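Local coordinates for protein serpin-12 (Manduca sexta, PDB 6CJ7) that probably inhibits serine proteases as a serpin and controls the prophenoloxidase activation system in larval hemolymph, at residues T95-F100 and N118-L123. Residues are numbered along the deposited sequence; the frame is centred on the assembly and turned at random.
Sequences TANNVF and NFDSDL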
ATOM      1  N   THR A  95       0.939   9.248  -5.567  1.00 19.52           N
ATOM      2  CA  THR A  95      -0.119   9.034  -4.594  1.00 23.48           C
ATOM      3  C   THR A  95      -1.302   9.924  -4.941  1.00 26.37           C
ATOM      4  O   THR A  95      -1.139  11.025  -5.478  1.00 28.78           O
ATOM      5  CB  THR A  95       0.342   9.313  -3.162  1.00 25.95           C
ATOM      6  OG1 THR A  95       0.833  10.655  -3.072  1.00 26.80           O
ATOM      7  CG2 THR A  95       1.438   8.340  -2.753  1.00 26.29           C
ATOM      8  N   ALA A  96      -2.499   9.423  -4.659  1.00 21.40           N
ATOM      9  CA  ALA A  96      -3.718  10.212  -4.807  1.00 22.06           C
ATOM     10  C   ALA A  96      -4.567  10.006  -3.560  1.00 20.29           C
ATOM     11  O   ALA A  96      -5.157   8.936  -3.373  1.00 21.65           O
ATOM     12  CB  ALA A  96      -4.492   9.825  -6.066  1.00 23.65           C
ATOM     13  N   ASN A  97      -4.622  11.031  -2.709  1.00 20.28           N
ATOM     14  CA  ASN A  97      -5.399  11.002  -1.474  1.00 20.26           C
ATOM     15  C   ASN A  97      -6.441  12.108  -1.534  1.00 19.59           C
ATOM     16  O   ASN A  97      -6.116  13.247  -1.875  1.00 19.86           O
ATOM     17  CB  ASN A  97      -4.494  11.195  -0.243  1.00 19.33           C
ATOM     18  CG  ASN A  97      -3.284  10.267  -0.252  1.00 21.21           C
ATOM     19  OD1 ASN A  97      -3.437   9.046  -0.218  1.00 22.79           O
ATOM     20  ND2 ASN A  97      -2.081  10.850  -0.278  1.00 25.37           N
ATOM     21  N   ASN A  98      -7.696  11.781  -1.218  1.00 17.98           N
ATOM     22  CA  ASN A  98      -8.704  12.840  -1.207  1.00 20.13           C
ATOM     23  C   ASN A  98      -9.899  12.402  -0.374  1.00 18.08           C
ATOM     24  O   ASN A  98     -10.158  11.211  -0.182  1.00 19.40           O
ATOM     25  CB  ASN A  98      -9.161  13.197  -2.634  1.00 22.11           C
ATOM     26  CG  ASN A  98      -9.452  14.684  -2.821  1.00 24.74           C
ATOM     27  OD1 ASN A  98      -9.994  15.356  -1.936  1.00 23.02           O
ATOM     28  ND2 ASN A  98      -9.112  15.205  -3.999  1.00 24.55           N
ATOM     29  N   VAL A  99     -10.640  13.395   0.106  1.00 18.54           N
ATOM     30  CA  VAL A  99     -11.910  13.189   0.799  1.00 19.12           C
ATOM     31  C   VAL A  99     -12.955  13.959   0.006  1.00 20.00           C
ATOM     32  O   VAL A  99     -12.911  15.194  -0.051  1.00 22.81           O
ATOM     33  CB  VAL A  99     -11.863  13.676   2.256  1.00 21.44           C
ATOM     34  CG1 VAL A  99     -13.194  13.382   2.963  1.00 22.48           C
ATOM     35  CG2 VAL A  99     -10.706  13.055   3.013  1.00 21.05           C
ATOM     36  N   PHE A 100     -13.888  13.241  -0.612  1.00 20.30           N
ATOM     37  CA  PHE A 100     -14.930  13.854  -1.422  1.00 20.82           C
ATOM     38  C   PHE A 100     -16.178  13.971  -0.560  1.00 21.35           C
ATOM     39  O   PHE A 100     -16.837  12.969  -0.267  1.00 22.11           O
ATOM     40  CB  PHE A 100     -15.174  13.041  -2.690  1.00 22.53           C
ATOM     41  CG  PHE A 100     -13.991  13.033  -3.624  1.00 23.57           C
ATOM     42  CD1 PHE A 100     -13.106  11.962  -3.645  1.00 22.82           C
ATOM     43  CD2 PHE A 100     -13.759  14.111  -4.470  1.00 25.82           C
ATOM     44  CE1 PHE A 100     -12.002  11.958  -4.501  1.00 21.96           C
ATOM     45  CE2 PHE A 100     -12.658  14.119  -5.326  1.00 26.71           C
ATOM     46  CZ  PHE A 100     -11.782  13.040  -5.340  1.00 23.68           C
ATOM     47  N   ASN A 118      -0.292  18.394   5.675  1.00 28.99           N
ATOM     48  CA  ASN A 118       0.316  17.269   6.380  1.00 21.76           C
ATOM     49  C   ASN A 118       0.119  15.928   5.704  1.00 22.92           C
ATOM     50  O   ASN A 118       1.011  15.083   5.791  1.00 26.03           O
ATOM     51  CB  ASN A 118      -0.234  17.159   7.819  1.00 23.16           C
ATOM     52  CG  ASN A 118       0.197  18.301   8.700  1.00 25.53           C
ATOM     53  OD1 ASN A 118       0.894  18.099   9.717  1.00 31.25           O
ATOM     54  ND2 ASN A 118      -0.212  19.512   8.340  1.00 31.19           N
ATOM     55  N   PHE A 119      -1.021  15.705   5.049  1.00 22.22           N
ATOM     56  CA  PHE A 119      -1.390  14.379   4.570  1.00 19.66           C
ATOM     57  C   PHE A 119      -1.363  14.237   3.049  1.00 23.82           C
ATOM     58  O   PHE A 119      -1.766  13.181   2.531  1.00 22.50           O
ATOM     59  CB  PHE A 119      -2.764  14.007   5.138  1.00 18.06           C
ATOM     60  CG  PHE A 119      -2.733  13.720   6.614  1.00 20.23           C
ATOM     61  CD1 PHE A 119      -3.082  14.694   7.544  1.00 21.74           C
ATOM     62  CD2 PHE A 119      -2.292  12.501   7.084  1.00 20.69           C
ATOM     63  CE1 PHE A 119      -3.026  14.427   8.910  1.00 23.63           C
ATOM     64  CE2 PHE A 119      -2.241  12.236   8.440  1.00 23.35           C
ATOM     65  CZ  PHE A 119      -2.594  13.206   9.358  1.00 24.28           C
ATOM     66  N   ASP A 120      -0.866  15.240   2.320  1.00 25.17           N
ATOM     67  CA  ASP A 120      -0.864  15.211   0.853  1.00 24.89           C
ATOM     68  C   ASP A 120      -2.249  14.810   0.336  1.00 24.33           C
ATOM     69  O   ASP A 120      -2.414  13.946  -0.530  1.00 23.89           O
ATOM     70  CB  ASP A 120       0.227  14.277   0.332  1.00 26.95           C
ATOM     71  CG  ASP A 120       0.327  14.278  -1.181  1.00 34.38           C
ATOM     72  OD1 ASP A 120       0.122  15.343  -1.802  1.00 37.53           O
ATOM     73  OD2 ASP A 120       0.578  13.197  -1.744  1.00 38.07           O
ATOM     74  N   SER A 121      -3.263  15.432   0.917  1.00 21.01           N
ATOM     75  CA  SER A 121      -4.645  15.062   0.645  1.00 22.32           C
ATOM     76  C   SER A 121      -5.440  16.355   0.514  1.00 22.21           C
ATOM     77  O   SER A 121      -4.870  17.437   0.331  1.00 27.04           O
ATOM     78  CB  SER A 121      -5.167  14.123   1.742  1.00 22.54           C
ATOM     79  OG  SER A 121      -6.452  13.602   1.416  1.00 21.96           O
ATOM     80  N   ASP A 122      -6.764  16.255   0.600  1.00 21.29           N
ATOM     81  CA  ASP A 122      -7.607  17.430   0.437  1.00 26.14           C
ATOM     82  C   ASP A 122      -8.994  17.098   0.957  1.00 24.63           C
ATOM     83  O   ASP A 122      -9.314  15.945   1.242  1.00 21.11           O
ATOM     84  CB  ASP A 122      -7.675  17.864  -1.029  1.00 26.36           C
ATOM     85  CG  ASP A 122      -7.825  19.357  -1.201  1.00 33.77           C
ATOM     86  OD1 ASP A 122      -8.204  20.051  -0.227  1.00 33.91           O
ATOM     87  OD2 ASP A 122      -7.571  19.835  -2.331  1.00 34.17           O
ATOM     88  N   LEU A 123      -9.808  18.137   1.103  1.00 22.31           N
ATOM     89  CA  LEU A 123     -11.227  17.991   1.389  1.00 22.07           C
ATOM     90  C   LEU A 123     -11.975  18.700   0.268  1.00 29.29           C
ATOM     91  O   LEU A 123     -11.885  19.925   0.140  1.00 29.44           O
ATOM     92  CB  LEU A 123     -11.564  18.568   2.764  1.00 22.59           C
ATOM     93  CG  LEU A 123     -12.977  18.372   3.314  1.00 24.67           C
ATOM     94  CD1 LEU A 123     -13.395  16.929   3.278  1.00 26.97           C
ATOM     95  CD2 LEU A 123     -13.050  18.900   4.742  1.00 26.79           C
TER
HETATM   96  O   HOH W   1      -0.364  13.445  -4.228  1.00 32.05           O
HETATM   97  O   HOH W   2      -2.761  13.231  -3.226  1.00 28.13           O
HETATM   98  O   HOH W   3       0.907  10.847   0.033  1.00 28.27           O
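The side-chain amide of Asn97 reaches over to the backbone of Asp120, its ND2 giving a nearly straight hydrogen bond (164° at the hydrogen) to Asp120 O at 3.1 Å. The acceptor lies in the amide plane, whereas the donor stands above the carbonyl plane. Asparagine suits this place because its two ends work in different directions: OD1 takes a hydrogen bond from Asn169 on the neighbouring strand 165-174. Two residues on, the backbone takes over, and Val99 N donates to Asp122 O, again 3.1 Å long but more bent. On the other side of the Asn97 bond, nearer the start of the strand segment, Asp120 and Thr95 are linked through water. With CG anti to its backbone N (chi1 -176°), Asp120 sends its carboxylate back to the strand, where OD2 lies 2.9 Å from Thr95 OG1 and accepts from two waters, one also bound to Thr95 O and the other, weakly, to Asn97 ND2. A third water joins Asp120 O to Asn97 N.

In the serpin fold, strand 92-102 belongs to the large central beta-sheet A, and here the loop leaving helix 109-118 comes in beside it to start the parallel strand 123-126. Val99 and Leu123 form the first parallel bridge.

Asn98 and Asp122 point the same way, with amide and carboxylate planes 8° apart. Each has its own outside partner: Asn98 OD1 bonds Thr124 OG1, while Asp122 OD1 pairs with Lys112 and also accepts from Leu123 N. The small Ser121 lets the backbones close in, and its CA makes a CA-H...O contact with Asn97 O at 3.4 Å. Farther along, Val99 CG1 meets Leu123 CD1 at 3.6 Å, branched apolar chains suited to a buried site between strand 165-174 and helix 109-118. Phe119 turns from the strand to pack on Ile45, Ala48 and Met49 of helix 40-51.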